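Leucine aminopeptidase A1, chloroplastic (Solanum lycopersicum, PDB 5D8N) removes N-terminal amino acids, preferably leucine, from peptides as a magnesium-dependent homohexameric aminopeptidase of the M17 family, and takes part in wound signalling and insect defence. Local coordinates at residues A[167-176]-A[213-223]; A[236-247]-A[333-343]. The protein carries 1 engineered substitution. All blocks are in the same frame, centred on the assembly; numbering follows the deposited sequence. Where two conformers were deposited one is given.

Overall arrangement
Following the chain from the N terminus, helix 152-170 of the N-terminal domain runs into the loop that ends segment 167-176. Strand 187-191, the last of the N-terminal sheet, comes next, and then the long helix 197-221, whose C-terminal part returns to close contact 1 over 36 intervening residues. Contact 2 opens only after this, so the two lie in series and neither nest nor cross. It closes a longer excursion of 85 residues, pairing helix 229-242 with helix 327-342 beside the eight-stranded catalytic sheet. The centres of the two contacts are about 18 Å apart, joined through helix 197-221: Leu215 packs on Ile239 and Lys337, and Leu219 on Leu333.

Contact 1: residues A[167-176]-A[213-223]; sequences VLGSFEDNRF and VILGRELVNAP. With MG (magnesium ion), chain H.
Asp173 OD2 is gripped by two donors, Arg175 NH2 on its syn lone pair at 2.7 Å and Asn221 ND2, from across the contact, on its anti lone pair at 3.0 Å. Arg175 NE completes a side-on salt bridge to Asp173 OD1, and the bend of the arginine at chi3 (-66°) turns the guanidinium back onto this carboxylate. Arg175 NH2 also donates to Glu218 O at 2.9 Å, on the face of that carbonyl opposite Ala222 N, the helix's own donor. Glu218 CB covers one guanidinium face and Phe176 CE2 the other. Asn221 OD1 also accepts from Ala514 N, and its ND2 is hydrogen-bonded to Asn513 OD1.

Toward the other end, Phe171, with CG anti to its backbone N (chi1 169°), slides past Ile214 and Arg217; Phe171 CE1 lies 3.7 Å from Ile214 CG2. Leu168 CD2 meets Val213 CG1 at 3.7 Å. Arg217 NE bonds to Thr515 O, and its NH1 makes a weak bond to Leu168 O.

At the C-terminal end of helix 197-221, Val220 O and Ala222 O bind a magnesium ion, with four waters completing six ligands. Arg175 thus ties the loop after helix 152-170 to this last turn, and its charge, largely balanced by Asp173, may still polarise the Glu218 carbonyl near that metal site.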
# COMPACT_ATOMS: atom_id res chain seq x y z
N VAL A 167 -31.47 31.62 -8.12
CA VAL A 167 -30.68 32.29 -7.11
C VAL A 167 -29.44 31.46 -6.78
O VAL A 167 -28.33 31.94 -6.85
CB VAL A 167 -31.50 32.57 -5.82
CG1 VAL A 167 -30.62 33.10 -4.70
CG2 VAL A 167 -32.59 33.60 -6.08
N LEU A 168 -29.65 30.17 -6.55
CA LEU A 168 -28.54 29.32 -6.19
C LEU A 168 -27.64 29.07 -7.39
O LEU A 168 -26.44 29.03 -7.25
CB LEU A 168 -29.05 27.97 -5.66
CG LEU A 168 -29.85 28.07 -4.38
CD1 LEU A 168 -30.23 26.64 -3.94
CD2 LEU A 168 -29.00 28.77 -3.33
N GLY A 169 -28.22 29.02 -8.59
CA GLY A 169 -27.45 28.80 -9.80
C GLY A 169 -26.61 30.00 -10.18
O GLY A 169 -25.58 29.82 -10.82
N SER A 170 -26.99 31.19 -9.72
CA SER A 170 -26.25 32.42 -10.01
C SER A 170 -25.14 32.69 -9.02
O SER A 170 -24.33 33.59 -9.25
CB SER A 170 -27.18 33.64 -9.98
OG SER A 170 -28.14 33.49 -11.01
N PHE A 171 -25.11 31.96 -7.90
CA PHE A 171 -24.10 32.22 -6.88
C PHE A 171 -22.73 31.82 -7.40
O PHE A 171 -22.55 30.73 -7.93
CB PHE A 171 -24.41 31.42 -5.62
CG PHE A 171 -23.30 31.41 -4.62
CD1 PHE A 171 -22.97 32.56 -3.93
CD2 PHE A 171 -22.57 30.27 -4.41
CE1 PHE A 171 -22.01 32.54 -2.93
CE2 PHE A 171 -21.57 30.25 -3.46
CZ PHE A 171 -21.32 31.37 -2.68
N GLU A 172 -21.75 32.71 -7.24
CA GLU A 172 -20.36 32.40 -7.58
C GLU A 172 -19.47 32.97 -6.48
O GLU A 172 -19.62 34.12 -6.08
CB GLU A 172 -19.96 32.99 -8.94
CG GLU A 172 -18.84 32.23 -9.66
CD GLU A 172 -18.27 32.95 -10.89
OE1 GLU A 172 -18.20 34.20 -10.93
OE2 GLU A 172 -17.82 32.25 -11.81
N ASP A 173 -18.67 32.11 -5.86
CA ASP A 173 -17.87 32.50 -4.72
C ASP A 173 -16.49 32.90 -5.24
O ASP A 173 -15.64 32.05 -5.50
CB ASP A 173 -17.80 31.36 -3.70
CG ASP A 173 -17.29 31.82 -2.34
OD1 ASP A 173 -16.74 32.94 -2.27
OD2 ASP A 173 -17.34 31.04 -1.36
N ASN A 174 -16.23 34.21 -5.26
CA ASN A 174 -14.98 34.74 -5.76
C ASN A 174 -14.12 35.43 -4.71
O ASN A 174 -13.25 36.23 -5.03
CB ASN A 174 -15.27 35.76 -6.86
CG ASN A 174 -15.84 35.11 -8.10
OD1 ASN A 174 -15.36 34.08 -8.55
ND2 ASN A 174 -16.93 35.66 -8.58
N ARG A 175 -14.46 35.19 -3.45
CA ARG A 175 -13.75 35.84 -2.37
C ARG A 175 -12.23 35.56 -2.35
O ARG A 175 -11.50 36.35 -1.78
CB ARG A 175 -14.34 35.36 -1.05
CG ARG A 175 -15.73 35.90 -0.76
CD ARG A 175 -16.26 35.32 0.55
NE ARG A 175 -16.47 33.88 0.41
CZ ARG A 175 -16.51 33.02 1.43
NH1 ARG A 175 -16.50 33.47 2.67
NH2 ARG A 175 -16.61 31.71 1.20
N PHE A 176 -11.78 34.42 -2.87
CA PHE A 176 -10.37 34.03 -2.75
C PHE A 176 -9.61 33.93 -4.06
O PHE A 176 -8.56 33.29 -4.11
CB PHE A 176 -10.24 32.71 -2.00
CG PHE A 176 -11.05 32.66 -0.75
CD1 PHE A 176 -10.67 33.41 0.35
CD2 PHE A 176 -12.22 31.96 -0.70
CE1 PHE A 176 -11.46 33.48 1.47
CE2 PHE A 176 -13.01 32.00 0.43
CZ PHE A 176 -12.65 32.79 1.51
N VAL A 213 -28.81 28.83 2.44
CA VAL A 213 -28.02 27.90 1.66
C VAL A 213 -26.68 28.52 1.24
O VAL A 213 -25.62 27.91 1.35
CB VAL A 213 -28.79 27.44 0.42
CG1 VAL A 213 -27.91 26.60 -0.49
CG2 VAL A 213 -30.02 26.62 0.83
N ILE A 214 -26.75 29.77 0.80
CA ILE A 214 -25.57 30.50 0.35
C ILE A 214 -24.58 30.79 1.47
O ILE A 214 -23.39 30.57 1.31
CB ILE A 214 -25.97 31.78 -0.39
CG1 ILE A 214 -26.49 31.39 -1.77
CG2 ILE A 214 -24.78 32.74 -0.52
CD1 ILE A 214 -27.19 32.52 -2.49
N LEU A 215 -25.08 31.12 2.66
CA LEU A 215 -24.22 31.21 3.82
C LEU A 215 -23.52 29.87 4.09
O LEU A 215 -22.32 29.84 4.38
CB LEU A 215 -25.03 31.64 5.06
CG LEU A 215 -24.27 31.61 6.39
CD1 LEU A 215 -23.08 32.56 6.34
CD2 LEU A 215 -25.18 31.96 7.54
N GLY A 216 -24.27 28.77 4.04
CA GLY A 216 -23.67 27.47 4.19
C GLY A 216 -22.56 27.17 3.19
O GLY A 216 -21.49 26.71 3.56
N ARG A 217 -22.78 27.45 1.91
CA ARG A 217 -21.75 27.30 0.89
C ARG A 217 -20.52 28.12 1.21
O ARG A 217 -19.39 27.62 1.15
CB ARG A 217 -22.27 27.76 -0.48
CG ARG A 217 -23.36 26.86 -1.01
CD ARG A 217 -23.70 27.19 -2.44
NE ARG A 217 -24.75 26.29 -2.93
CZ ARG A 217 -25.27 26.36 -4.15
NH1 ARG A 217 -24.79 27.26 -5.00
NH2 ARG A 217 -26.35 25.65 -4.45
N GLU A 218 -20.74 29.38 1.62
CA GLU A 218 -19.60 30.24 1.95
C GLU A 218 -18.78 29.75 3.13
O GLU A 218 -17.55 29.76 3.08
CB GLU A 218 -20.09 31.66 2.20
CG GLU A 218 -20.48 32.39 0.92
CD GLU A 218 -20.93 33.82 1.19
OE1 GLU A 218 -21.49 34.07 2.28
OE2 GLU A 218 -20.80 34.67 0.27
N LEU A 219 -19.47 29.20 4.12
CA LEU A 219 -18.77 28.74 5.31
C LEU A 219 -17.88 27.54 4.97
O LEU A 219 -16.80 27.41 5.50
CB LEU A 219 -19.76 28.40 6.42
CG LEU A 219 -20.46 29.61 7.02
CD1 LEU A 219 -21.53 29.15 7.99
CD2 LEU A 219 -19.47 30.52 7.73
N VAL A 220 -18.35 26.70 4.07
CA VAL A 220 -17.62 25.50 3.66
C VAL A 220 -16.54 25.86 2.64
O VAL A 220 -15.46 25.34 2.72
CB VAL A 220 -18.58 24.44 3.09
CG1 VAL A 220 -17.81 23.22 2.61
CG2 VAL A 220 -19.60 24.01 4.14
N ASN A 221 -16.87 26.60 1.59
CA ASN A 221 -15.86 27.00 0.64
C ASN A 221 -14.63 27.61 1.31
O ASN A 221 -13.54 27.51 0.79
CB ASN A 221 -16.43 28.03 -0.34
CG ASN A 221 -17.30 27.41 -1.41
OD1 ASN A 221 -17.32 26.21 -1.62
ND2 ASN A 221 -18.08 28.25 -2.06
N ALA A 222 -14.83 28.45 2.32
CA ALA A 222 -13.73 29.16 2.93
C ALA A 222 -12.81 28.12 3.56
O ALA A 222 -13.26 27.16 4.20
CB ALA A 222 -14.25 30.13 3.97
N PRO A 223 -11.49 28.32 3.43
CA PRO A 223 -10.53 27.43 4.05
C PRO A 223 -10.38 27.70 5.54
O PRO A 223 -10.80 28.74 6.07
CB PRO A 223 -9.25 27.79 3.30
CG PRO A 223 -9.39 29.27 3.12
CD PRO A 223 -10.84 29.49 2.83
MG MG H . -13.70 25.12 4.13
O HOH W 1 -19.11 34.81 -1.92
O HOH W 2 -17.48 32.36 5.09
O HOH W 3 -14.86 25.73 6.01
O HOH W 4 -12.69 24.26 2.38
O HOH W 5 -12.17 24.54 5.59
O HOH W 6 -14.53 23.19 4.65

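Contact 2: residues A[236-247]-A[333-343]; sequences AKKIASTYSDVI and LGAAKALGEIR
Tyr243 OH stands between two charged side chains of helix 327-342: it donates to Glu341 OE2 at 2.7 Å and accepts from Lys337 NZ at 2.9 Å. Glu341 OE2 lies at the ring edge, but the hydroxyl meets it from above the carboxylate plane, ring and carboxylate being turned 72° apart. Lys337 crosses the tyrosine at about a right angle, its chain bent at chi2 (73°) to bring NZ to the hydroxyl.

Behind the hydroxyl, the ring lies flat on the Gly340 backbone. Gly340 CA is 4.0 Å from the centroid of the Tyr243 ring, a CH-pi contact over the face, and a side chain at this position would run into the ring. Thr242 CG2 covers the opposite face over its centre. A water links Thr242 OG1 to Lys337 NZ, so the residue backing the ring probably also helps to place the lysine. A phenylalanine at Tyr243 would probably keep the CH-pi contact with Gly340 but leave Lys337 and Glu341 without the hydroxyl that joins them.

Further out, the axes of helix segments 236-242 and 333-342 run almost parallel, 5° apart, and approach to 10.0 Å. Ile239 CD1 packs 3.6 Å from Leu333 O, and Ile247 CD1 reaches Gly340 CA at 3.8 Å. At the exposed end, Arg343 NH1 and NH2 both bind Asp245 OD2, with NH1 at 3.0 Å, while Val246 CG1 sits over the guanidinium face.

The chemistry implies a lysine-tyrosine-glutamate chain of hydrogen bonds in which the two bonds of the hydroxyl probably reinforce each other, fixing helix 229-242 against helix 327-342 where the chain turns into strand 247-252 of the catalytic sheet.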
# COMPACT_ATOMS: atom_id res chain seq x y z
N ALA A 236 -21.99 33.22 13.85
CA ALA A 236 -23.18 32.95 14.66
C ALA A 236 -23.70 34.22 15.33
O ALA A 236 -24.90 34.47 15.36
CB ALA A 236 -22.89 31.88 15.71
N LYS A 237 -22.79 35.02 15.87
CA LYS A 237 -23.17 36.28 16.50
C LYS A 237 -23.80 37.26 15.53
O LYS A 237 -24.72 38.01 15.90
CB LYS A 237 -21.94 36.92 17.16
CG LYS A 237 -21.57 36.21 18.45
CD LYS A 237 -20.60 37.05 19.26
CE LYS A 237 -19.15 36.70 19.01
NZ LYS A 237 -18.28 37.62 19.80
N LYS A 238 -23.35 37.23 14.28
CA LYS A 238 -23.85 38.11 13.25
C LYS A 238 -25.30 37.75 12.94
O LYS A 238 -26.14 38.63 12.72
CB LYS A 238 -22.99 37.98 11.99
CG LYS A 238 -23.44 38.80 10.79
CD LYS A 238 -22.54 38.53 9.58
CE LYS A 238 -23.18 38.99 8.27
NZ LYS A 238 -22.16 38.90 7.18
N ILE A 239 -25.59 36.46 12.90
CA ILE A 239 -26.96 36.02 12.67
C ILE A 239 -27.82 36.54 13.82
O ILE A 239 -28.89 37.06 13.60
CB ILE A 239 -27.07 34.49 12.57
CG1 ILE A 239 -26.41 34.01 11.26
CG2 ILE A 239 -28.53 34.06 12.63
CD1 ILE A 239 -26.14 32.53 11.25
N ALA A 240 -27.36 36.38 15.05
CA ALA A 240 -28.17 36.77 16.21
C ALA A 240 -28.38 38.28 16.21
O ALA A 240 -29.45 38.76 16.55
CB ALA A 240 -27.50 36.34 17.51
N SER A 241 -27.34 39.01 15.82
CA SER A 241 -27.40 40.46 15.79
C SER A 241 -28.40 40.94 14.75
O SER A 241 -29.19 41.84 15.02
CB SER A 241 -26.01 41.02 15.48
OG SER A 241 -26.13 42.42 15.33
N THR A 242 -28.43 40.27 13.60
CA THR A 242 -29.34 40.63 12.52
C THR A 242 -30.78 40.39 12.96
O THR A 242 -31.68 41.07 12.49
CB THR A 242 -29.03 39.84 11.24
OG1 THR A 242 -27.68 40.09 10.85
CG2 THR A 242 -29.92 40.26 10.10
N TYR A 243 -31.01 39.33 13.72
CA TYR A 243 -32.38 38.91 14.02
C TYR A 243 -32.61 38.90 15.54
O TYR A 243 -33.20 37.97 16.09
CB TYR A 243 -32.68 37.54 13.40
CG TYR A 243 -32.42 37.44 11.90
CD1 TYR A 243 -33.30 38.01 10.98
CD2 TYR A 243 -31.32 36.75 11.42
CE1 TYR A 243 -33.05 37.98 9.62
CE2 TYR A 243 -31.05 36.72 10.06
CZ TYR A 243 -31.90 37.36 9.18
OH TYR A 243 -31.61 37.36 7.83
N SER A 244 -32.13 39.95 16.20
CA SER A 244 -31.96 39.93 17.65
C SER A 244 -33.27 39.83 18.45
O SER A 244 -33.26 39.47 19.62
CB SER A 244 -31.18 41.17 18.12
OG SER A 244 -31.89 42.33 17.76
N ASP A 245 -34.41 40.11 17.82
CA ASP A 245 -35.68 39.96 18.52
C ASP A 245 -36.22 38.54 18.50
O ASP A 245 -37.07 38.21 19.32
CB ASP A 245 -36.73 40.91 17.96
CG ASP A 245 -37.10 40.59 16.53
OD1 ASP A 245 -36.24 40.10 15.78
OD2 ASP A 245 -38.23 40.91 16.13
N VAL A 246 -35.62 37.67 17.67
CA VAL A 246 -35.99 36.25 17.66
C VAL A 246 -34.86 35.23 17.84
O VAL A 246 -35.11 34.05 18.06
CB VAL A 246 -36.75 35.91 16.38
CG1 VAL A 246 -38.09 36.65 16.38
CG2 VAL A 246 -35.95 36.26 15.14
N ILE A 247 -33.61 35.69 17.71
CA ILE A 247 -32.47 34.82 17.94
C ILE A 247 -31.54 35.40 18.99
O ILE A 247 -31.04 36.51 18.85
CB ILE A 247 -31.71 34.53 16.62
CG1 ILE A 247 -32.60 33.76 15.64
CG2 ILE A 247 -30.44 33.75 16.92
CD1 ILE A 247 -32.00 33.58 14.25
N LEU A 333 -26.07 26.52 10.69
CA LEU A 333 -26.07 27.99 10.72
C LEU A 333 -26.88 28.59 9.56
O LEU A 333 -27.59 29.57 9.73
CB LEU A 333 -24.65 28.52 10.70
CG LEU A 333 -23.87 28.17 11.98
CD1 LEU A 333 -22.45 28.67 11.86
CD2 LEU A 333 -24.47 28.76 13.24
N GLY A 334 -26.82 27.92 8.41
CA GLY A 334 -27.68 28.27 7.29
C GLY A 334 -29.16 28.18 7.61
O GLY A 334 -29.94 29.08 7.30
N ALA A 335 -29.52 27.15 8.36
CA ALA A 335 -30.90 27.02 8.79
C ALA A 335 -31.30 28.18 9.70
O ALA A 335 -32.43 28.67 9.63
CB ALA A 335 -31.13 25.68 9.47
N ALA A 336 -30.39 28.59 10.59
CA ALA A 336 -30.68 29.68 11.51
C ALA A 336 -30.92 30.97 10.75
O ALA A 336 -31.82 31.73 11.09
CB ALA A 336 -29.54 29.88 12.49
N LYS A 337 -30.06 31.24 9.78
CA LYS A 337 -30.20 32.38 8.91
C LYS A 337 -31.55 32.42 8.21
O LYS A 337 -32.24 33.44 8.19
CB LYS A 337 -29.03 32.39 7.93
CG LYS A 337 -29.12 33.43 6.82
CD LYS A 337 -28.88 34.82 7.34
CE LYS A 337 -28.78 35.80 6.18
NZ LYS A 337 -28.88 37.19 6.73
N ALA A 338 -31.97 31.28 7.66
CA ALA A 338 -33.28 31.19 7.05
C ALA A 338 -34.40 31.46 8.07
O ALA A 338 -35.32 32.24 7.82
CB ALA A 338 -33.46 29.84 6.37
N LEU A 339 -34.34 30.78 9.21
CA LEU A 339 -35.42 30.81 10.16
C LEU A 339 -35.53 32.18 10.80
O LEU A 339 -36.60 32.63 11.18
CB LEU A 339 -35.24 29.71 11.19
CG LEU A 339 -35.47 28.31 10.60
CD1 LEU A 339 -35.01 27.24 11.57
CD2 LEU A 339 -36.95 28.08 10.26
N GLY A 340 -34.41 32.87 10.91
CA GLY A 340 -34.44 34.22 11.44
C GLY A 340 -35.33 35.15 10.62
O GLY A 340 -36.07 35.95 11.21
N GLU A 341 -35.32 34.97 9.29
CA GLU A 341 -36.20 35.70 8.41
C GLU A 341 -37.62 35.16 8.44
O GLU A 341 -38.58 35.92 8.33
CB GLU A 341 -35.71 35.65 6.96
CG GLU A 341 -34.38 36.33 6.72
CD GLU A 341 -34.51 37.81 6.43
OE1 GLU A 341 -35.61 38.38 6.63
OE2 GLU A 341 -33.46 38.43 6.21
N ILE A 342 -37.77 33.84 8.37
CA ILE A 342 -39.08 33.23 8.20
C ILE A 342 -39.93 33.37 9.46
O ILE A 342 -41.16 33.55 9.38
CB ILE A 342 -38.95 31.75 7.83
CG1 ILE A 342 -38.30 31.60 6.44
CG2 ILE A 342 -40.32 31.08 7.85
CD1 ILE A 342 -37.74 30.22 6.18
N ARG A 343 -39.28 33.37 10.62
CA ARG A 343 -39.95 33.64 11.91
C ARG A 343 -41.13 32.74 12.19
O ARG A 343 -42.18 33.22 12.57
CB ARG A 343 -40.48 35.07 12.01
CG ARG A 343 -39.42 36.13 11.96
CD ARG A 343 -40.10 37.49 11.88
NE ARG A 343 -40.63 37.91 13.18
CZ ARG A 343 -39.98 38.66 14.07
NH1 ARG A 343 -38.72 39.04 13.85
NH2 ARG A 343 -40.53 38.90 15.26
O HOH W 7 -27.22 37.67 9.09